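Local coordinates for CMP-sialic acid transporter 1 (Zea mays, PDB 6I1R), which probably carries CMP-sialic acid from the cytoplasm into the Golgi lumen, in exchange for CMP, at residues 37-42 / 201-206; 73-78 / 181-186; 79-84 / 174-179. The protein carries 5 engineered substitutions. All blocks are in the same frame, centred on the assembly; numbering follows the deposited sequence.

Contact 1: 37-42 / 201-206; sequences IPFLAE and FGVIFN. With C5P (cytidine-5'-monophosphate), chain D.
Glu42 and Gly202 meet in the wall of the CMP pocket, where helix 37-59 packs nearly antiparallel to helix 191-216 and both contribute residues to the nucleotide site. The two short axes approach to 9.1 Å at an angle of 157°. Glu42 leaves its helix with CG anti to the carbonyl carbon, and a bend at chi2 (-67°) folds the carboxylate toward the phosphate end of CMP while OE1 lies 3.5 Å from Gly202 CA. A side chain on Gly202 would point toward Glu42 and would probably crowd OE1, so a glycine suits the place. Lower on the same side chain, Glu42 CB rests 3.9 Å from CG2 of Val203, whose beta-branch puts a methyl against the aliphatic root of the glutamate. With CG anti to the backbone N (chi1 174°), the Phe39 ring runs alongside the partner helix and meets it with its edge: Asn206 CB lies in the ring plane, 4.0 Å from Phe39 CD1. Beyond the contact, Trp224 meets the Phe39 ring edge-to-face. On the pocket side, Pro38 offers a rigid apolar ring to the base, its CB 3.7 Å from C5 of CMP, while Phe205 CB and Asn206 border the ribose. Glu42 OE2 comes within 3.2 Å of phosphate oxygen O3P. The salt bridge from OE2 to Lys45, itself a pocket residue, places a positive charge beside both acidic groups and is likely to ease their closeness.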
loop_
_atom_site.group_PDB
_atom_site.type_symbol
_atom_site.label_atom_id
_atom_site.label_comp_id
_atom_site.label_asym_id
_atom_site.label_seq_id
_atom_site.Cartn_x
_atom_site.Cartn_y
_atom_site.Cartn_z
ATOM N N ILE B 37 -8.888 1.581 10.247
ATOM C CA ILE B 37 -8.608 0.689 11.386
ATOM C C ILE B 37 -8.498 1.504 12.683
ATOM O O ILE B 37 -9.088 1.114 13.689
ATOM C CB ILE B 37 -7.360 -0.181 11.130
ATOM C CG1 ILE B 37 -7.721 -1.402 10.280
ATOM C CG2 ILE B 37 -6.681 -0.581 12.436
ATOM C CD1 ILE B 37 -6.551 -2.280 9.928
ATOM N N PRO B 38 -7.747 2.625 12.674
ATOM C CA PRO B 38 -7.613 3.442 13.890
ATOM C C PRO B 38 -8.968 3.911 14.443
ATOM O O PRO B 38 -9.112 4.067 15.654
ATOM C CB PRO B 38 -6.771 4.656 13.474
ATOM C CG PRO B 38 -5.987 4.150 12.299
ATOM C CD PRO B 38 -6.957 3.227 11.594
ATOM N N PHE B 39 -9.936 4.129 13.553
ATOM C CA PHE B 39 -11.295 4.506 13.945
ATOM C C PHE B 39 -11.959 3.341 14.691
ATOM O O PHE B 39 -12.457 3.517 15.803
ATOM C CB PHE B 39 -12.099 4.933 12.713
ATOM C CG PHE B 39 -13.560 5.212 12.961
ATOM C CD1 PHE B 39 -13.977 6.436 13.465
ATOM C CD2 PHE B 39 -14.522 4.255 12.675
ATOM C CE1 PHE B 39 -15.322 6.691 13.686
ATOM C CE2 PHE B 39 -15.867 4.512 12.896
ATOM C CZ PHE B 39 -16.264 5.728 13.401
ATOM N N LEU B 40 -11.950 2.158 14.076
ATOM C CA LEU B 40 -12.532 0.957 14.688
ATOM C C LEU B 40 -11.765 0.591 15.965
ATOM O O LEU B 40 -12.364 0.127 16.933
ATOM C CB LEU B 40 -12.492 -0.207 13.691
ATOM C CG LEU B 40 -13.336 -0.047 12.427
ATOM C CD1 LEU B 40 -13.356 -1.345 11.635
ATOM C CD2 LEU B 40 -14.755 0.392 12.758
ATOM N N ALA B 41 -10.448 0.790 15.957
ATOM C CA ALA B 41 -9.615 0.477 17.118
ATOM C C ALA B 41 -10.005 1.377 18.297
ATOM O O ALA B 41 -10.086 0.906 19.427
ATOM C CB ALA B 41 -8.153 0.622 16.772
ATOM N N GLU B 42 -10.249 2.658 18.025
ATOM C CA GLU B 42 -10.672 3.605 19.063
ATOM C C GLU B 42 -12.081 3.242 19.548
ATOM O O GLU B 42 -12.347 3.250 20.751
ATOM C CB GLU B 42 -10.646 5.045 18.542
ATOM C CG GLU B 42 -9.271 5.688 18.592
ATOM C CD GLU B 42 -8.732 5.930 19.990
ATOM O OE1 GLU B 42 -8.954 7.032 20.528
ATOM O OE2 GLU B 42 -8.089 5.011 20.538
ATOM N N PHE B 201 -13.038 11.629 22.373
ATOM C CA PHE B 201 -12.449 12.675 21.539
ATOM C C PHE B 201 -11.650 12.043 20.391
ATOM O O PHE B 201 -11.645 12.567 19.276
ATOM C CB PHE B 201 -11.590 13.616 22.387
ATOM C CG PHE B 201 -12.382 14.557 23.259
ATOM C CD1 PHE B 201 -13.229 15.499 22.695
ATOM C CD2 PHE B 201 -12.282 14.505 24.642
ATOM C CE1 PHE B 201 -13.962 16.365 23.493
ATOM C CE2 PHE B 201 -13.013 15.375 25.437
ATOM C CZ PHE B 201 -13.850 16.304 24.863
ATOM N N GLY B 202 -10.991 10.918 20.662
ATOM C CA GLY B 202 -10.275 10.173 19.626
ATOM C C GLY B 202 -11.208 9.683 18.530
ATOM O O GLY B 202 -10.899 9.817 17.345
ATOM N N VAL B 203 -12.347 9.114 18.925
ATOM C CA VAL B 203 -13.368 8.678 17.966
ATOM C C VAL B 203 -13.814 9.893 17.141
ATOM O O VAL B 203 -13.807 9.843 15.915
ATOM C CB VAL B 203 -14.558 7.990 18.669
ATOM C CG1 VAL B 203 -15.841 8.057 17.852
ATOM C CG2 VAL B 203 -14.235 6.546 19.023
ATOM N N ILE B 204 -14.173 10.976 17.825
ATOM C CA ILE B 204 -14.649 12.201 17.168
ATOM C C ILE B 204 -13.620 12.649 16.120
ATOM O O ILE B 204 -13.973 12.883 14.964
ATOM C CB ILE B 204 -14.939 13.307 18.208
ATOM C CG1 ILE B 204 -16.147 12.957 19.082
ATOM C CG2 ILE B 204 -15.116 14.660 17.535
ATOM C CD1 ILE B 204 -16.139 13.621 20.440
ATOM N N PHE B 205 -12.353 12.746 16.521
ATOM C CA PHE B 205 -11.312 13.309 15.648
ATOM C C PHE B 205 -10.982 12.338 14.505
ATOM O O PHE B 205 -10.859 12.771 13.360
ATOM C CB PHE B 205 -10.065 13.681 16.455
ATOM C CG PHE B 205 -10.083 15.072 17.039
ATOM C CD1 PHE B 205 -11.062 15.452 17.945
ATOM C CD2 PHE B 205 -9.114 16.001 16.690
ATOM C CE1 PHE B 205 -11.074 16.731 18.483
ATOM C CE2 PHE B 205 -9.126 17.278 17.230
ATOM C CZ PHE B 205 -10.107 17.641 18.125
ATOM N N ASN B 206 -10.835 11.046 14.808
ATOM C CA ASN B 206 -10.675 10.010 13.768
ATOM C C ASN B 206 -11.768 10.162 12.704
ATOM O O ASN B 206 -11.505 10.037 11.508
ATOM C CB ASN B 206 -10.747 8.588 14.337
ATOM C CG ASN B 206 -9.394 7.986 14.652
ATOM O OD1 ASN B 206 -9.008 7.886 15.813
ATOM N ND2 ASN B 206 -8.672 7.565 13.626
HETATM O O3P C5P D . -5.331 6.122 19.425
HETATM P P C5P D . -4.715 7.110 18.465
HETATM O O1P C5P D . -3.394 7.682 18.923
HETATM O O2P C5P D . -4.737 6.674 17.020
HETATM O "O5'" C5P D . -5.719 8.369 18.508
HETATM C "C5'" C5P D . -6.448 8.754 17.344
HETATM C "C4'" C5P D . -6.068 10.177 16.957
HETATM O "O4'" C5P D . -4.985 10.151 16.024
HETATM C "C3'" C5P D . -7.235 10.901 16.300
HETATM O "O3'" C5P D . -7.634 12.013 17.112
HETATM C "C2'" C5P D . -6.748 11.323 14.919
HETATM O "O2'" C5P D . -6.786 12.743 14.727
HETATM C "C1'" C5P D . -5.313 10.830 14.808
HETATM N N1 C5P D . -5.192 9.912 13.673
HETATM C C2 C5P D . -5.289 10.405 12.356
HETATM N N3 C5P D . -5.179 9.565 11.304
HETATM C C4 C5P D . -4.976 8.245 11.506
HETATM C C5 C5P D . -4.879 7.745 12.799
HETATM C C6 C5P D . -4.992 8.607 13.882
HETATM O O2 C5P D . -5.477 11.626 12.161
HETATM N N4 C5P D . -4.867 7.408 10.446
#

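Contact 2: 73-78 / 181-186; sequences RLYVVP and EYLMKK
Leu183 reaches in among Leu74, Tyr75 and Pro78. Its CB starts beside the tyrosine ring, 4.1 Å from Tyr75 CE2. CG lies anti to the carbonyl carbon (chi1 -71°), which carries the fork toward 73-78, and CD1 and CD2 part there. CD1 settles over one face of the Tyr75 ring in a CH-pi contact, 4.2 Å from the centroid and 27° off the normal; tyrosine suits the place by offering the methyl a flat apolar face. The same CD1 lies 4.0 Å from CG of Pro78, a compact ring met tip to tip. CD2 packs on Leu74 CB at 3.7 Å. With an alanine in place of Tyr75 the ring face is gone, and Leu183 CD1 would probably be left beside a gap, with the packing on Gln197 and Phe201 lost as well. At the exposed end of the helix, Lys186 crosses Leu74 at about a right angle, its NZ passing Leu74 CD2 at 3.9 Å as a van der Waals neighbour. The contact joins the start of helix 76-92, reached through the 3-10 turn 73-75, to the last turns of helix 160-186. Tyr75 also packs on helix 191-216, while Met184 turns to Ser251 and Met254 of helix 234-256.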
loop_
_atom_site.group_PDB
_atom_site.type_symbol
_atom_site.label_atom_id
_atom_site.label_comp_id
_atom_site.label_asym_id
_atom_site.label_seq_id
_atom_site.Cartn_x
_atom_site.Cartn_y
_atom_site.Cartn_z
ATOM N N ARG B 73 -12.475 18.814 29.164
ATOM C CA ARG B 73 -12.033 19.423 27.896
ATOM C C ARG B 73 -10.548 19.137 27.626
ATOM O O ARG B 73 -10.103 19.249 26.486
ATOM C CB ARG B 73 -12.256 20.939 27.932
ATOM C CG ARG B 73 -11.277 21.677 28.836
ATOM C CD ARG B 73 -11.774 22.989 29.406
ATOM N NE ARG B 73 -11.375 24.179 28.689
ATOM C CZ ARG B 73 -12.092 25.293 28.572
ATOM N NH1 ARG B 73 -11.803 26.129 27.592
ATOM N NH2 ARG B 73 -13.086 25.569 29.399
ATOM N N LEU B 74 -9.779 18.799 28.661
ATOM C CA LEU B 74 -8.330 18.597 28.512
ATOM C C LEU B 74 -8.027 17.299 27.746
ATOM O O LEU B 74 -6.921 17.141 27.230
ATOM C CB LEU B 74 -7.666 18.582 29.895
ATOM C CG LEU B 74 -7.016 19.895 30.326
ATOM C CD1 LEU B 74 -8.038 21.019 30.386
ATOM C CD2 LEU B 74 -6.317 19.734 31.667
ATOM N N TYR B 75 -8.991 16.383 27.653
ATOM C CA TYR B 75 -8.772 15.113 26.949
ATOM C C TYR B 75 -8.810 15.319 25.426
ATOM O O TYR B 75 -8.567 14.369 24.677
ATOM C CB TYR B 75 -9.792 14.066 27.408
ATOM C CG TYR B 75 -9.561 13.558 28.809
ATOM C CD1 TYR B 75 -10.086 14.222 29.907
ATOM C CD2 TYR B 75 -8.807 12.419 29.042
ATOM C CE1 TYR B 75 -9.875 13.765 31.198
ATOM C CE2 TYR B 75 -8.588 11.948 30.326
ATOM C CZ TYR B 75 -9.123 12.623 31.409
ATOM O OH TYR B 75 -8.911 12.170 32.679
ATOM N N VAL B 76 -9.092 16.538 24.968
ATOM C CA VAL B 76 -9.073 16.850 23.533
ATOM C C VAL B 76 -7.615 16.858 23.053
ATOM O O VAL B 76 -7.314 16.385 21.956
ATOM C CB VAL B 76 -9.760 18.198 23.223
ATOM C CG1 VAL B 76 -9.787 18.486 21.728
ATOM C CG2 VAL B 76 -11.169 18.287 23.792
ATOM N N VAL B 77 -6.722 17.372 23.899
ATOM C CA VAL B 77 -5.369 17.768 23.486
ATOM C C VAL B 77 -4.665 16.597 22.784
ATOM O O VAL B 77 -4.205 16.761 21.655
ATOM C CB VAL B 77 -4.550 18.314 24.676
ATOM C CG1 VAL B 77 -3.082 18.513 24.322
ATOM C CG2 VAL B 77 -5.146 19.607 25.217
ATOM N N PRO B 78 -4.592 15.413 23.425
ATOM C CA PRO B 78 -3.907 14.287 22.769
ATOM C C PRO B 78 -4.378 14.068 21.322
ATOM O O PRO B 78 -3.554 13.825 20.439
ATOM C CB PRO B 78 -4.247 13.059 23.624
ATOM C CG PRO B 78 -4.485 13.638 24.990
ATOM C CD PRO B 78 -5.149 14.969 24.711
ATOM N N GLU B 181 -0.167 10.833 30.062
ATOM C CA GLU B 181 0.264 10.471 31.419
ATOM C C GLU B 181 -0.143 11.577 32.400
ATOM O O GLU B 181 -0.661 11.295 33.484
ATOM C CB GLU B 181 1.777 10.245 31.471
ATOM C CG GLU B 181 2.289 9.902 32.861
ATOM C CD GLU B 181 3.631 9.192 32.903
ATOM O OE1 GLU B 181 4.256 9.035 31.835
ATOM O OE2 GLU B 181 4.055 8.804 34.008
ATOM N N TYR B 182 0.105 12.826 32.011
ATOM C CA TYR B 182 -0.295 13.972 32.821
ATOM C C TYR B 182 -1.784 13.845 33.168
ATOM O O TYR B 182 -2.146 13.905 34.342
ATOM C CB TYR B 182 0.035 15.286 32.105
ATOM C CG TYR B 182 -0.724 16.493 32.600
ATOM C CD1 TYR B 182 -0.476 17.028 33.853
ATOM C CD2 TYR B 182 -1.686 17.105 31.814
ATOM C CE1 TYR B 182 -1.167 18.138 34.316
ATOM C CE2 TYR B 182 -2.385 18.215 32.260
ATOM C CZ TYR B 182 -2.126 18.733 33.516
ATOM O OH TYR B 182 -2.810 19.825 33.966
ATOM N N LEU B 183 -2.624 13.626 32.158
ATOM C CA LEU B 183 -4.080 13.577 32.354
ATOM C C LEU B 183 -4.455 12.448 33.325
ATOM O O LEU B 183 -5.247 12.671 34.241
ATOM C CB LEU B 183 -4.786 13.393 31.005
ATOM C CG LEU B 183 -4.759 14.595 30.061
ATOM C CD1 LEU B 183 -5.556 14.306 28.798
ATOM C CD2 LEU B 183 -5.288 15.850 30.741
ATOM N N MET B 184 -3.902 11.253 33.132
ATOM C CA MET B 184 -4.254 10.110 33.989
ATOM C C MET B 184 -3.866 10.421 35.442
ATOM O O MET B 184 -4.649 10.184 36.363
ATOM C CB MET B 184 -3.542 8.820 33.560
ATOM C CG MET B 184 -3.602 8.516 32.073
ATOM S SD MET B 184 -5.230 8.781 31.332
ATOM C CE MET B 184 -6.048 7.262 31.816
ATOM N N LYS B 185 -2.663 10.962 35.628
ATOM C CA LYS B 185 -2.069 11.104 36.962
ATOM C C LYS B 185 -2.497 12.421 37.626
ATOM O O LYS B 185 -2.289 12.580 38.831
ATOM C CB LYS B 185 -0.540 11.021 36.880
ATOM C CG LYS B 185 0.022 9.611 36.750
ATOM C CD LYS B 185 1.508 9.579 36.464
ATOM C CE LYS B 185 2.005 8.212 36.046
ATOM N NZ LYS B 185 2.231 7.315 37.202
ATOM N N LYS B 186 -3.087 13.358 36.881
ATOM C CA LYS B 186 -3.510 14.632 37.481
ATOM C C LYS B 186 -4.815 14.440 38.266
ATOM O O LYS B 186 -5.205 15.330 39.025
ATOM C CB LYS B 186 -3.668 15.733 36.424
ATOM C CG LYS B 186 -4.977 15.729 35.641
ATOM C CD LYS B 186 -5.299 17.049 34.968
ATOM C CE LYS B 186 -5.467 18.190 35.951
ATOM N NZ LYS B 186 -6.557 19.110 35.548
#

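Contact 3: 79-84 / 174-179; sequences SVIYLI and ALAGVY. With C5P (cytidine-5'-monophosphate), chain D.
Leu175 meets Ile81 where two nearly antiparallel helices, 76-92 and 160-186, pass with their short axes 9.1 Å apart and at 166°. Its CG is 3.8 Å from Ile81 CD1, and the two branched side chains cross at about a right angle. Ala176 comes next, buried and pointing toward helix 76-92. Its one methyl serves two partners: CB touches Ile81 CG2 at 3.7 Å and sits over a face of the Tyr82 ring, 3.8 Å from the centroid and 20° off the normal, in a CH-pi contact. So small a residue lets the backbones draw close, with Ile81 CA and Ala176 CA 5.9 Å apart. Gly177, without a side chain, follows near the hydroxyl end of Tyr82, and its carbonyl accepts a bond from Asn259. Tyr82 has CG anti to the carbonyl carbon (chi1 -83°), which leans its ring between the alanine and the nucleotide. Phosphate oxygen O1P of CMP lies 3.2 Å above the opposite face, over its centre. The face of a tyrosine offers an anionic oxygen little attraction, so the phosphate probably relies for charge on other groups, while the ring, backed by Ala176, shapes this side of the pocket.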
loop_
_atom_site.group_PDB
_atom_site.type_symbol
_atom_site.label_atom_id
_atom_site.label_comp_id
_atom_site.label_asym_id
_atom_site.label_seq_id
_atom_site.Cartn_x
_atom_site.Cartn_y
_atom_site.Cartn_z
ATOM N N SER B 79 -5.684 14.174 21.096
ATOM C CA SER B 79 -6.263 13.973 19.764
ATOM C C SER B 79 -5.803 15.079 18.805
ATOM O O SER B 79 -5.561 14.809 17.627
ATOM C CB SER B 79 -7.769 13.894 19.828
ATOM O OG SER B 79 -8.187 12.675 20.424
ATOM N N VAL B 80 -5.688 16.310 19.302
ATOM C CA VAL B 80 -5.208 17.433 18.485
ATOM C C VAL B 80 -3.741 17.189 18.112
ATOM O O VAL B 80 -3.345 17.431 16.972
ATOM C CB VAL B 80 -5.386 18.788 19.199
ATOM C CG1 VAL B 80 -4.555 19.890 18.556
ATOM C CG2 VAL B 80 -6.850 19.198 19.264
ATOM N N ILE B 81 -2.945 16.721 19.071
ATOM C CA ILE B 81 -1.531 16.436 18.818
ATOM C C ILE B 81 -1.439 15.326 17.764
ATOM O O ILE B 81 -0.721 15.461 16.775
ATOM C CB ILE B 81 -0.782 16.050 20.113
ATOM C CG1 ILE B 81 -0.818 17.165 21.164
ATOM C CG2 ILE B 81 0.648 15.634 19.797
ATOM C CD1 ILE B 81 -0.466 16.703 22.561
ATOM N N TYR B 82 -2.182 14.243 17.985
ATOM C CA TYR B 82 -2.125 13.071 17.108
ATOM C C TYR B 82 -2.584 13.434 15.690
ATOM O O TYR B 82 -2.069 12.880 14.719
ATOM C CB TYR B 82 -2.958 11.918 17.680
ATOM C CG TYR B 82 -2.263 11.084 18.729
ATOM C CD1 TYR B 82 -1.018 10.524 18.487
ATOM C CD2 TYR B 82 -2.859 10.827 19.954
ATOM C CE1 TYR B 82 -0.372 9.753 19.441
ATOM C CE2 TYR B 82 -2.227 10.056 20.919
ATOM C CZ TYR B 82 -0.980 9.515 20.660
ATOM O OH TYR B 82 -0.349 8.752 21.600
ATOM N N LEU B 83 -3.547 14.350 15.574
ATOM C CA LEU B 83 -4.011 14.839 14.268
ATOM C C LEU B 83 -2.858 15.549 13.550
ATOM O O LEU B 83 -2.568 15.269 12.385
ATOM C CB LEU B 83 -5.192 15.793 14.483
ATOM C CG LEU B 83 -5.785 16.421 13.221
ATOM C CD1 LEU B 83 -6.679 15.430 12.489
ATOM C CD2 LEU B 83 -6.561 17.685 13.559
ATOM N N ILE B 84 -2.220 16.472 14.263
ATOM C CA ILE B 84 -1.106 17.254 13.723
ATOM C C ILE B 84 0.040 16.294 13.376
ATOM O O ILE B 84 0.658 16.405 12.316
ATOM C CB ILE B 84 -0.675 18.351 14.721
ATOM C CG1 ILE B 84 -1.786 19.383 14.942
ATOM C CG2 ILE B 84 0.620 19.016 14.278
ATOM C CD1 ILE B 84 -1.682 20.128 16.253
ATOM N N ALA B 174 6.035 12.166 21.289
ATOM C CA ALA B 174 6.382 12.180 22.708
ATOM C C ALA B 174 5.383 13.043 23.489
ATOM O O ALA B 174 4.862 12.613 24.517
ATOM C CB ALA B 174 7.792 12.684 22.887
ATOM N N LEU B 175 5.122 14.249 22.989
ATOM C CA LEU B 175 4.235 15.198 23.672
ATOM C C LEU B 175 2.869 14.547 23.926
ATOM O O LEU B 175 2.310 14.690 25.015
ATOM C CB LEU B 175 4.099 16.466 22.822
ATOM C CG LEU B 175 3.181 17.550 23.385
ATOM C CD1 LEU B 175 3.661 18.021 24.748
ATOM C CD2 LEU B 175 3.077 18.723 22.422
ATOM N N ALA B 176 2.353 13.830 22.929
ATOM C CA ALA B 176 1.050 13.167 23.036
ATOM C C ALA B 176 1.055 12.195 24.221
ATOM O O ALA B 176 0.203 12.281 25.110
ATOM C CB ALA B 176 0.725 12.450 21.747
ATOM N N GLY B 177 2.021 11.282 24.216
ATOM C CA GLY B 177 2.157 10.287 25.274
ATOM C C GLY B 177 2.369 10.926 26.635
ATOM O O GLY B 177 1.731 10.538 27.613
ATOM N N VAL B 178 3.261 11.910 26.703
ATOM C CA VAL B 178 3.585 12.552 27.982
ATOM C C VAL B 178 2.356 13.322 28.483
ATOM O O VAL B 178 2.083 13.310 29.684
ATOM C CB VAL B 178 4.841 13.445 27.885
ATOM C CG1 VAL B 178 4.747 14.696 28.749
ATOM C CG2 VAL B 178 6.101 12.662 28.227
ATOM N N TYR B 179 1.612 13.972 27.590
ATOM C CA TYR B 179 0.438 14.717 28.037
ATOM C C TYR B 179 -0.640 13.749 28.540
ATOM O O TYR B 179 -1.345 14.062 29.497
ATOM C CB TYR B 179 -0.133 15.621 26.943
ATOM C CG TYR B 179 -1.118 16.628 27.483
ATOM C CD1 TYR B 179 -0.678 17.755 28.156
ATOM C CD2 TYR B 179 -2.486 16.432 27.371
ATOM C CE1 TYR B 179 -1.566 18.681 28.678
ATOM C CE2 TYR B 179 -3.389 17.346 27.890
ATOM C CZ TYR B 179 -2.928 18.475 28.545
ATOM O OH TYR B 179 -3.804 19.386 29.061
HETATM O O3P C5P D . -5.331 6.122 19.425
HETATM P P C5P D . -4.715 7.110 18.465
HETATM O O1P C5P D . -3.394 7.682 18.923
HETATM O O2P C5P D . -4.737 6.674 17.020
HETATM O "O5'" C5P D . -5.719 8.369 18.508
HETATM C "C5'" C5P D . -6.448 8.754 17.344
HETATM C "C4'" C5P D . -6.068 10.177 16.957
HETATM O "O4'" C5P D . -4.985 10.151 16.024
HETATM C "C3'" C5P D . -7.235 10.901 16.300
HETATM O "O3'" C5P D . -7.634 12.013 17.112
HETATM C "C2'" C5P D . -6.748 11.323 14.919
HETATM O "O2'" C5P D . -6.786 12.743 14.727
HETATM C "C1'" C5P D . -5.313 10.830 14.808
HETATM N N1 C5P D . -5.192 9.912 13.673
HETATM C C2 C5P D . -5.289 10.405 12.356
HETATM N N3 C5P D . -5.179 9.565 11.304
HETATM C C4 C5P D . -4.976 8.245 11.506
HETATM C C5 C5P D . -4.879 7.745 12.799
HETATM C C6 C5P D . -4.992 8.607 13.882
HETATM O O2 C5P D . -5.477 11.626 12.161
HETATM N N4 C5P D . -4.867 7.408 10.446
#

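Contacts 2 and 3 are successive steps along one helix pair, 76-92 with 160-186, their centres about 10 Å apart; Tyr179 ties them, its OH 3.5 Å from Leu74 CG. Contact 1 brings helix 191-216, the next in the chain after 160-186, against helix 37-59. Its centre is about 14 Å from that of contact 3 and 17 Å from that of contact 2. Phe201 and Phe205 make the bridge: Phe201 CE1 lies 3.4 Å from Val76 CG2, and Phe205 CE2 lies 3.6 Å from Val80 CG2. Contacts 1 and 3 both touch CMP in this outward-facing structure, whereas contact 2 lies further from the nucleotide, below the pocket residues of helix 76-92.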